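Local coordinates for protein probable glutaredoxin ssr2061 (Synechocystis sp., PDB 4MJE) that probably reduces low-molecular-weight disulfides and protein disulfides as a glutaredoxin, with electrons from NADPH passed on through glutathione reductase and glutathione, at residues Tyr21-Cys26 / Tyr46-Asp51; Lys37-Glu42 / Lys92-Leu97. The protein carries 1 engineered substitution. All blocks are in the same frame, centred on the assembly; numbering follows the deposited sequence. Where two conformers were deposited one is given.

Contact 1: residues Tyr21-Cys26 / Tyr46-Asp51; sequences YTWSTC and YCIDGD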
ATOM      1  N   TYR A  21       2.565  -6.158   1.309  1.00  3.54           N
ATOM      2  CA  TYR A  21       2.967  -7.505   1.675  1.00  3.33           C
ATOM      3  C   TYR A  21       3.917  -7.443   2.876  1.00  3.47           C
ATOM      4  O   TYR A  21       4.865  -6.648   2.896  1.00  3.78           O
ATOM      5  CB  TYR A  21       3.700  -8.226   0.539  1.00  4.38           C
ATOM      6  CG  TYR A  21       2.972  -8.426  -0.770  1.00  3.57           C
ATOM      7  CD1 TYR A  21       2.564  -9.689  -1.179  1.00  4.62           C
ATOM      8  CD2 TYR A  21       2.787  -7.367  -1.657  1.00  4.47           C
ATOM      9  CE1 TYR A  21       1.954  -9.878  -2.416  1.00  4.25           C
ATOM     10  CE2 TYR A  21       2.181  -7.556  -2.884  1.00  4.77           C
ATOM     11  CZ  TYR A  21       1.778  -8.797  -3.246  1.00  4.41           C
ATOM     12  OH  TYR A  21       1.208  -8.974  -4.485  1.00  5.75           O
ATOM     13  N   THR A  22       3.661  -8.284   3.875  1.00  3.77           N
ATOM     14  CA  THR A  22       4.400  -8.197   5.126  1.00  3.15           C
ATOM     15  C   THR A  22       4.685  -9.568   5.733  1.00  3.64           C
ATOM     16  O   THR A  22       4.040 -10.565   5.407  1.00  4.07           O
ATOM     17  CB  THR A  22       3.580  -7.464   6.201  1.00  3.55           C
ATOM     18  OG1 THR A  22       2.426  -8.245   6.485  1.00  4.33           O
ATOM     19  CG2 THR A  22       3.154  -6.084   5.781  1.00  4.43           C
ATOM     20  N   TRP A  23       5.656  -9.579   6.652  1.00  3.71           N
ATOM     21  CA  TRP A  23       5.625 -10.494   7.779  1.00  4.90           C
ATOM     22  C   TRP A  23       5.206  -9.655   8.988  1.00  3.64           C
ATOM     23  O   TRP A  23       5.674  -8.534   9.165  1.00  4.62           O
ATOM     24  CB  TRP A  23       6.989 -11.172   8.001  1.00  3.51           C
ATOM     25  CG  TRP A  23       7.170 -12.420   7.210  1.00  3.00           C
ATOM     26  CD1 TRP A  23       6.457 -12.798   6.107  1.00  3.87           C
ATOM     27  CD2 TRP A  23       8.126 -13.467   7.457  1.00  4.63           C
ATOM     28  NE1 TRP A  23       6.906 -14.018   5.656  1.00  4.39           N
ATOM     29  CE2 TRP A  23       7.926 -14.448   6.470  1.00  4.35           C
ATOM     30  CE3 TRP A  23       9.134 -13.663   8.415  1.00  3.99           C
ATOM     31  CZ2 TRP A  23       8.688 -15.615   6.415  1.00  4.32           C
ATOM     32  CZ3 TRP A  23       9.894 -14.813   8.344  1.00  4.61           C
ATOM     33  CH2 TRP A  23       9.669 -15.770   7.355  1.00  5.46           C
ATOM     34  N   SER A  24       4.302 -10.196   9.795  1.00  3.81           N
ATOM     35  CA  SER A  24       3.677  -9.460  10.890  1.00  4.65           C
ATOM     36  C   SER A  24       4.692  -8.902  11.870  1.00  4.83           C
ATOM     37  O   SER A  24       4.511  -7.821  12.444  1.00  5.05           O
ATOM     38  CB  SER A  24       2.686 -10.356  11.638  1.00  6.82           C
ATOM     39  OG  SER A  24       3.323 -11.480  12.179  1.00  6.07           O
ATOM     40  N   THR A  25       5.778  -9.644  12.070  1.00  4.41           N
ATOM     41  CA  THR A  25       6.769  -9.331  13.098  1.00  4.38           C
ATOM     42  C   THR A  25       8.070  -8.759  12.528  1.00  4.86           C
ATOM     43  O   THR A  25       9.051  -8.594  13.248  1.00  5.77           O
ATOM     44  CB  THR A  25       7.069 -10.586  13.925  1.00  4.36           C
ATOM     45  OG1 THR A  25       7.289 -11.682  13.031  1.00  4.81           O
ATOM     46  CG2 THR A  25       5.896 -10.918  14.849  1.00  4.37           C
ATOM     47  N   CYS A  26       8.082  -8.449  11.242  1.00  4.05           N
ATOM     48  CA  CYS A  26       9.238  -7.784  10.648  1.00  3.65           C
ATOM     49  C   CYS A  26       9.227  -6.309  11.026  1.00  4.19           C
ATOM     50  O   CYS A  26       8.205  -5.637  10.860  1.00  4.07           O
ATOM     51  CB  CYS A  26       9.178  -7.954   9.135  1.00  3.73           C
ATOM     52  SG  CYS A  26      10.243  -6.791   8.200  1.00  4.94           S
ATOM     53  N   TYR A  46      -1.258  -8.089   2.939  1.00  4.28           N
ATOM     54  CA  TYR A  46      -1.060  -9.498   2.655  1.00  3.80           C
ATOM     55  C   TYR A  46       0.004  -9.974   3.645  1.00  3.87           C
ATOM     56  O   TYR A  46       1.190  -9.815   3.415  1.00  4.26           O
ATOM     57  CB  TYR A  46      -0.597  -9.680   1.215  1.00  4.49           C
ATOM     58  CG  TYR A  46      -1.491  -9.057   0.191  1.00  3.65           C
ATOM     59  CD1 TYR A  46      -2.878  -9.139   0.292  1.00  4.17           C
ATOM     60  CD2 TYR A  46      -0.969  -8.398  -0.897  1.00  4.56           C
ATOM     61  CE1 TYR A  46      -3.708  -8.590  -0.666  1.00  3.97           C
ATOM     62  CE2 TYR A  46      -1.787  -7.840  -1.840  1.00  3.91           C
ATOM     63  CZ  TYR A  46      -3.160  -7.943  -1.729  1.00  4.81           C
ATOM     64  OH  TYR A  46      -4.014  -7.418  -2.666  1.00  5.15           O
ATOM     65  N   CYS A  47      -0.440 -10.465   4.793  1.00  4.12           N
ATOM     66  CA  CYS A  47       0.490 -11.002   5.748  0.86  4.17           C
ATOM     67  C   CYS A  47       0.835 -12.426   5.364  1.00  5.14           C
ATOM     68  O   CYS A  47      -0.012 -13.324   5.400  1.00  6.33           O
ATOM     69  CB  CYS A  47      -0.079 -10.909   7.153  0.86  4.54           C
ATOM     70  SG  CYS A  47       0.979 -11.544   8.404  0.86  8.69           S
ATOM     71  N   ILE A  48       2.091 -12.612   4.979  1.00  4.51           N
ATOM     72  CA  ILE A  48       2.499 -13.859   4.360  1.00  5.06           C
ATOM     73  C   ILE A  48       3.501 -14.618   5.214  1.00  4.68           C
ATOM     74  O   ILE A  48       4.270 -15.423   4.676  1.00  5.04           O
ATOM     75  CB  ILE A  48       3.013 -13.627   2.900  1.00  5.83           C
ATOM     76  CG1 ILE A  48       4.233 -12.703   2.855  1.00  5.89           C
ATOM     77  CG2 ILE A  48       1.891 -13.028   2.047  1.00  6.71           C
ATOM     78  CD1 ILE A  48       4.937 -12.659   1.477  1.00  6.91           C
ATOM     79  N   ASP A  49       3.442 -14.432   6.540  1.00  4.78           N
ATOM     80  CA  ASP A  49       4.259 -15.217   7.485  1.00  5.45           C
ATOM     81  C   ASP A  49       4.288 -16.687   7.078  1.00  6.49           C
ATOM     82  O   ASP A  49       3.243 -17.328   6.989  1.00  7.34           O
ATOM     83  CB  ASP A  49       3.690 -15.186   8.915  1.00  5.39           C
ATOM     84  CG  ASP A  49       3.681 -13.817   9.540  1.00  6.61           C
ATOM     85  OD1 ASP A  49       3.819 -12.805   8.842  1.00  9.28           O
ATOM     86  OD2 ASP A  49       3.528 -13.763  10.775  1.00  7.34           O
ATOM     87  N   GLY A  50       5.482 -17.218   6.857  1.00  7.77           N
ATOM     88  CA  GLY A  50       5.648 -18.632   6.598  1.00  7.58           C
ATOM     89  C   GLY A  50       5.081 -19.128   5.275  1.00  8.63           C
ATOM     90  O   GLY A  50       5.016 -20.336   5.051  1.00 13.38           O
ATOM     91  N   ASP A  51       4.718 -18.224   4.381  1.00  6.62           N
ATOM     92  CA  ASP A  51       4.062 -18.603   3.134  1.00  6.91           C
ATOM     93  C   ASP A  51       4.998 -18.367   1.948  1.00  6.43           C
ATOM     94  O   ASP A  51       5.060 -17.269   1.400  1.00  6.83           O
ATOM     95  CB  ASP A  51       2.743 -17.832   3.013  1.00  7.97           C
ATOM     96  CG  ASP A  51       1.817 -18.432   1.989  1.00  9.91           C
ATOM     97  OD1 ASP A  51       2.316 -18.882   0.945  1.00  9.92           O
ATOM     98  OD2 ASP A  51       0.598 -18.435   2.245  1.00 13.55           O
TER
HETATM   99  O   HOH W   1       6.832 -15.496   3.025  1.00  7.47           O
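Tyr46 turns the edge of its ring into the face of Tyr21: CD2 of Tyr46 stands over the middle of the Tyr21 ring, 3.6 Å from CE1 of Tyr21, and the planes meet at 68°, a T-shaped pair. Both rings stem from neighbouring parallel strands. On the other side of the sheet Thr22 OG1, hydrogen-bonded to Glu45 OE2, lies against CA of Cys47. Two backbone bonds hold the strands here, Thr22 N to Tyr46 O and Ile48 N to Thr22 O, each 2.9 Å long.

Past the strand ends the side chains take over. The Asp49 carboxylate reaches across as a fork, OD1 accepting Ser24 N at 2.8 Å and OD2 accepting Ser24 OG at 2.7 Å, each through its syn lone pair. Asp49 CA meanwhile sits over the five-membered ring of Trp23, 3.7 Å from its centroid, a CH-pi contact, while Trp23 NE1 makes a weak bond to Ile48 O and donates a second to a water that in turn donates to Asp51 O. The fork grips Ser24 inside the type I turn from Trp23 to Cys26, which ends at the N-cap of the next helix.

Strands 18-22 and 44-47 are the two strands of a beta-alpha-beta unit, and helix 52-61 packs on Tyr21, Trp23 and Ile48 through Met58, Arg55 and Ala54.

Contact 2: residues Lys37-Glu42 / Lys92-Leu97; sequences KLKGVE and KLDPLL. Engineered in segment 37-42: Leu38 (natural residue Arg).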
ATOM      1  N   LYS A  37      -1.289   3.382   8.555  1.00  3.94           N
ATOM      2  CA  LYS A  37      -2.323   3.542   9.555  1.00  4.68           C
ATOM      3  C   LYS A  37      -2.436   5.009   9.969  1.00  4.97           C
ATOM      4  O   LYS A  37      -3.533   5.524  10.107  1.00  5.39           O
ATOM      5  CB  LYS A  37      -2.076   2.617  10.749  1.00  5.96           C
ATOM      6  CG  LYS A  37      -2.281   1.163  10.396  1.00  5.63           C
ATOM      7  CD  LYS A  37      -1.955   0.284  11.557  1.00  6.30           C
ATOM      8  CE  LYS A  37      -2.294  -1.161  11.255  1.00  7.89           C
ATOM      9  NZ  LYS A  37      -1.949  -2.021  12.434  1.00 13.39           N
ATOM     10  N   LEU A  38      -1.322   5.708  10.133  1.00  5.24           N
ATOM     11  CA  LEU A  38      -1.373   7.099  10.567  1.00  6.02           C
ATOM     12  C   LEU A  38      -1.982   8.004   9.485  1.00  5.92           C
ATOM     13  O   LEU A  38      -2.561   9.045   9.802  1.00  6.43           O
ATOM     14  CB  LEU A  38       0.021   7.556  11.007  1.00  9.31           C
ATOM     15  CG  LEU A  38       0.472   6.884  12.320  1.00 11.50           C
ATOM     16  CD1 LEU A  38       1.952   7.148  12.592  1.00 12.98           C
ATOM     17  CD2 LEU A  38      -0.361   7.341  13.528  1.00 14.67           C
ATOM     18  N   LYS A  39      -1.845   7.638   8.213  1.00  6.39           N
ATOM     19  CA  LYS A  39      -2.527   8.359   7.135  1.00  4.56           C
ATOM     20  C   LYS A  39      -4.057   8.163   7.156  1.00  5.67           C
ATOM     21  O   LYS A  39      -4.798   8.971   6.595  1.00  6.90           O
ATOM     22  CB  LYS A  39      -1.971   7.942   5.756  1.00  6.23           C
ATOM     23  CG  LYS A  39      -0.509   8.264   5.524  1.00  6.72           C
ATOM     24  CD  LYS A  39      -0.296   9.747   5.457  1.00  6.88           C
ATOM     25  CE  LYS A  39       1.118  10.073   5.042  1.00  6.99           C
ATOM     26  NZ  LYS A  39       1.344  11.518   5.020  1.00  9.47           N
ATOM     27  N   GLY A  40      -4.546   7.081   7.757  1.00  5.93           N
ATOM     28  CA  GLY A  40      -5.991   6.898   7.883  1.00  6.12           C
ATOM     29  C   GLY A  40      -6.638   6.279   6.655  1.00  6.69           C
ATOM     30  O   GLY A  40      -7.866   6.164   6.597  1.00  7.32           O
ATOM     31  N   VAL A  41      -5.828   5.865   5.689  1.00  5.65           N
ATOM     32  CA  VAL A  41      -6.331   5.290   4.446  1.00  6.43           C
ATOM     33  C   VAL A  41      -6.753   3.838   4.639  1.00  6.25           C
ATOM     34  O   VAL A  41      -6.294   3.134   5.538  1.00  8.66           O
ATOM     35  CB  VAL A  41      -5.249   5.374   3.344  1.00  6.76           C
ATOM     36  CG1 VAL A  41      -4.909   6.833   3.062  1.00  9.35           C
ATOM     37  CG2 VAL A  41      -3.999   4.552   3.746  1.00  6.71           C
ATOM     38  N   GLU A  42      -7.650   3.416   3.773  1.00  6.28           N
ATOM     39  CA  GLU A  42      -8.073   2.035   3.712  1.00  6.27           C
ATOM     40  C   GLU A  42      -7.053   1.263   2.892  1.00  5.34           C
ATOM     41  O   GLU A  42      -6.691   1.706   1.794  1.00  6.63           O
ATOM     42  CB  GLU A  42      -9.430   2.001   3.023  1.00  9.81           C
ATOM     43  CG  GLU A  42      -9.959   0.629   2.721  1.00 12.63           C
ATOM     44  CD  GLU A  42     -11.112   0.651   1.730  1.00 14.53           C
ATOM     45  OE1 GLU A  42     -11.278   1.660   0.996  1.00 18.41           O
ATOM     46  OE2 GLU A  42     -11.862  -0.347   1.685  1.00 19.40           O
ATOM     47  N   LYS A  92       5.494  13.690  -1.267  1.00  8.50           N
ATOM     48  CA  LYS A  92       4.958  13.062  -2.457  1.00  8.99           C
ATOM     49  C   LYS A  92       4.086  11.849  -2.167  1.00  8.34           C
ATOM     50  O   LYS A  92       3.572  11.238  -3.108  1.00 12.63           O
ATOM     51  CB  LYS A  92       6.100  12.630  -3.364  1.00 10.03           C
ATOM     52  CG  LYS A  92       6.895  13.778  -3.932  1.00 14.49           C
ATOM     53  CD  LYS A  92       7.897  13.270  -4.913  1.00 19.65           C
ATOM     54  CE  LYS A  92       8.564  14.394  -5.642  1.00 27.11           C
ATOM     55  NZ  LYS A  92       9.950  13.965  -5.949  1.00 33.93           N
ATOM     56  N   LEU A  93       3.894  11.481  -0.906  1.00  7.79           N
ATOM     57  CA  LEU A  93       3.083  10.307  -0.617  1.00  7.26           C
ATOM     58  C   LEU A  93       1.607  10.653  -0.642  1.00  7.50           C
ATOM     59  O   LEU A  93       0.822   9.933  -1.255  1.00  8.64           O
ATOM     60  CB  LEU A  93       3.451   9.704   0.737  1.00  7.53           C
ATOM     61  CG  LEU A  93       2.712   8.410   1.083  1.00  7.60           C
ATOM     62  CD1 LEU A  93       2.862   7.331   0.017  1.00 11.42           C
ATOM     63  CD2 LEU A  93       3.219   7.896   2.414  1.00  8.44           C
ATOM     64  N   ASP A  94       1.214  11.739   0.010  1.00  7.69           N
ATOM     65  CA  ASP A  94      -0.199  12.081   0.052  1.00  7.66           C
ATOM     66  C   ASP A  94      -0.866  12.126  -1.349  1.00  8.62           C
ATOM     67  O   ASP A  94      -1.921  11.544  -1.539  1.00  9.68           O
ATOM     68  CB  ASP A  94      -0.428  13.384   0.830  1.00  7.80           C
ATOM     69  CG  ASP A  94      -0.183  13.232   2.335  1.00  7.40           C
ATOM     70  OD1 ASP A  94       0.114  14.252   2.998  1.00 10.58           O
ATOM     71  OD2 ASP A  94      -0.295  12.115   2.853  1.00  7.53           O
ATOM     72  N   PRO A  95      -0.252  12.774  -2.350  1.00  8.92           N
ATOM     73  CA  PRO A  95      -0.901  12.766  -3.672  1.00 11.98           C
ATOM     74  C   PRO A  95      -1.191  11.359  -4.228  1.00 11.43           C
ATOM     75  O   PRO A  95      -2.177  11.151  -4.931  1.00 14.00           O
ATOM     76  CB  PRO A  95       0.114  13.487  -4.573  1.00 16.89           C
ATOM     77  CG  PRO A  95       0.923  14.310  -3.669  1.00 16.55           C
ATOM     78  CD  PRO A  95       0.969  13.595  -2.339  1.00 11.61           C
ATOM     79  N   LEU A  96      -0.309  10.411  -3.928  1.00 10.11           N
ATOM     80  CA  LEU A  96      -0.454   9.049  -4.436  1.00 11.84           C
ATOM     81  C   LEU A  96      -1.592   8.290  -3.774  1.00 12.44           C
ATOM     82  O   LEU A  96      -2.153   7.365  -4.363  1.00 13.75           O
ATOM     83  CB  LEU A  96       0.845   8.268  -4.250  1.00 12.52           C
ATOM     84  CG  LEU A  96       2.037   8.758  -5.077  1.00 19.53           C
ATOM     85  CD1 LEU A  96       3.289   7.991  -4.704  1.00 22.99           C
ATOM     86  CD2 LEU A  96       1.780   8.647  -6.575  1.00 23.51           C
ATOM     87  N   LEU A  97      -1.922   8.666  -2.542  1.00 11.88           N
ATOM     88  CA  LEU A  97      -2.983   7.987  -1.806  1.00 16.21           C
ATOM     89  C   LEU A  97      -4.278   8.586  -2.261  1.00 16.33           C
ATOM     90  O   LEU A  97      -5.359   8.138  -1.866  1.00 20.21           O
ATOM     91  CB  LEU A  97      -2.824   8.195  -0.306  1.00 16.01           C
ATOM     92  CG  LEU A  97      -1.484   7.730   0.245  1.00 14.24           C
ATOM     93  CD1 LEU A  97      -1.326   8.193   1.692  1.00 15.59           C
ATOM     94  CD2 LEU A  97      -1.365   6.211   0.135  1.00 14.72           C
TER
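Lys39, at the end of the helix that begins within the CxxC motif of this thioredoxin fold, reaches over to Leu97, Leu93 and Asp94 of the short, weakly bonded helix 93-97 and has more of its surface buried here than any other residue of the two segments. Its chain is used along its whole length. CG rests on CD1 of Leu97 at 3.9 Å, CE passes CD2 of Leu93 at 4.0 Å, and the ammonium group ends at the carboxylate of Asp94. A bend at chi2 (-67°) is followed by two extended torsions, which carry the chain past the leucines toward the acid.

Leu97 is second in buried surface. Its CD1 branch does the touching, meeting Lys39 CG and also CG1 of Val41, 4.1 Å away, and its side chain runs at about a right angle to both partners. Val41 gives the third patch: just beyond Gly40, whose positive phi (84°) ends the helical course of the chain, it points toward helix 93-97. Val41 and Leu97 both also touch Ile18, so the patch continues onto the first residue of strand 18-22.

At the polar end, Lys39 has two acids to answer, since Asp88 of helix 81-89 forms a second salt bridge with the same nitrogen. One ammonium group therefore ties three helices together, and the two carboxylates would probably stabilise its positive charge. Toward Asp94, NZ approaches OD2 at 2.8 Å on the syn side, 29° out of the carboxylate plane.

From the N terminus the chain enters strand 18-22 and turns into helix 27-39; where strand 44-47 then runs parallel to the first, contact 1 closes a loop of 19 residues that holds helix 27-39 and the first residues of strand 44-47. Contact 2 closes a far longer one, from the end of helix 27-39 through the remaining strands and helices to helix 93-97. The two loops cross, because segment 37-42 falls between the halves of contact 1 and segment 92-97 lies beyond both. Their centres are about 21 Å apart, on opposite sides of the chain's centre: contact 1 joins the strand ends beside the CxxC turn, and contact 2 joins the far end of helix 27-39 to helix 93-97.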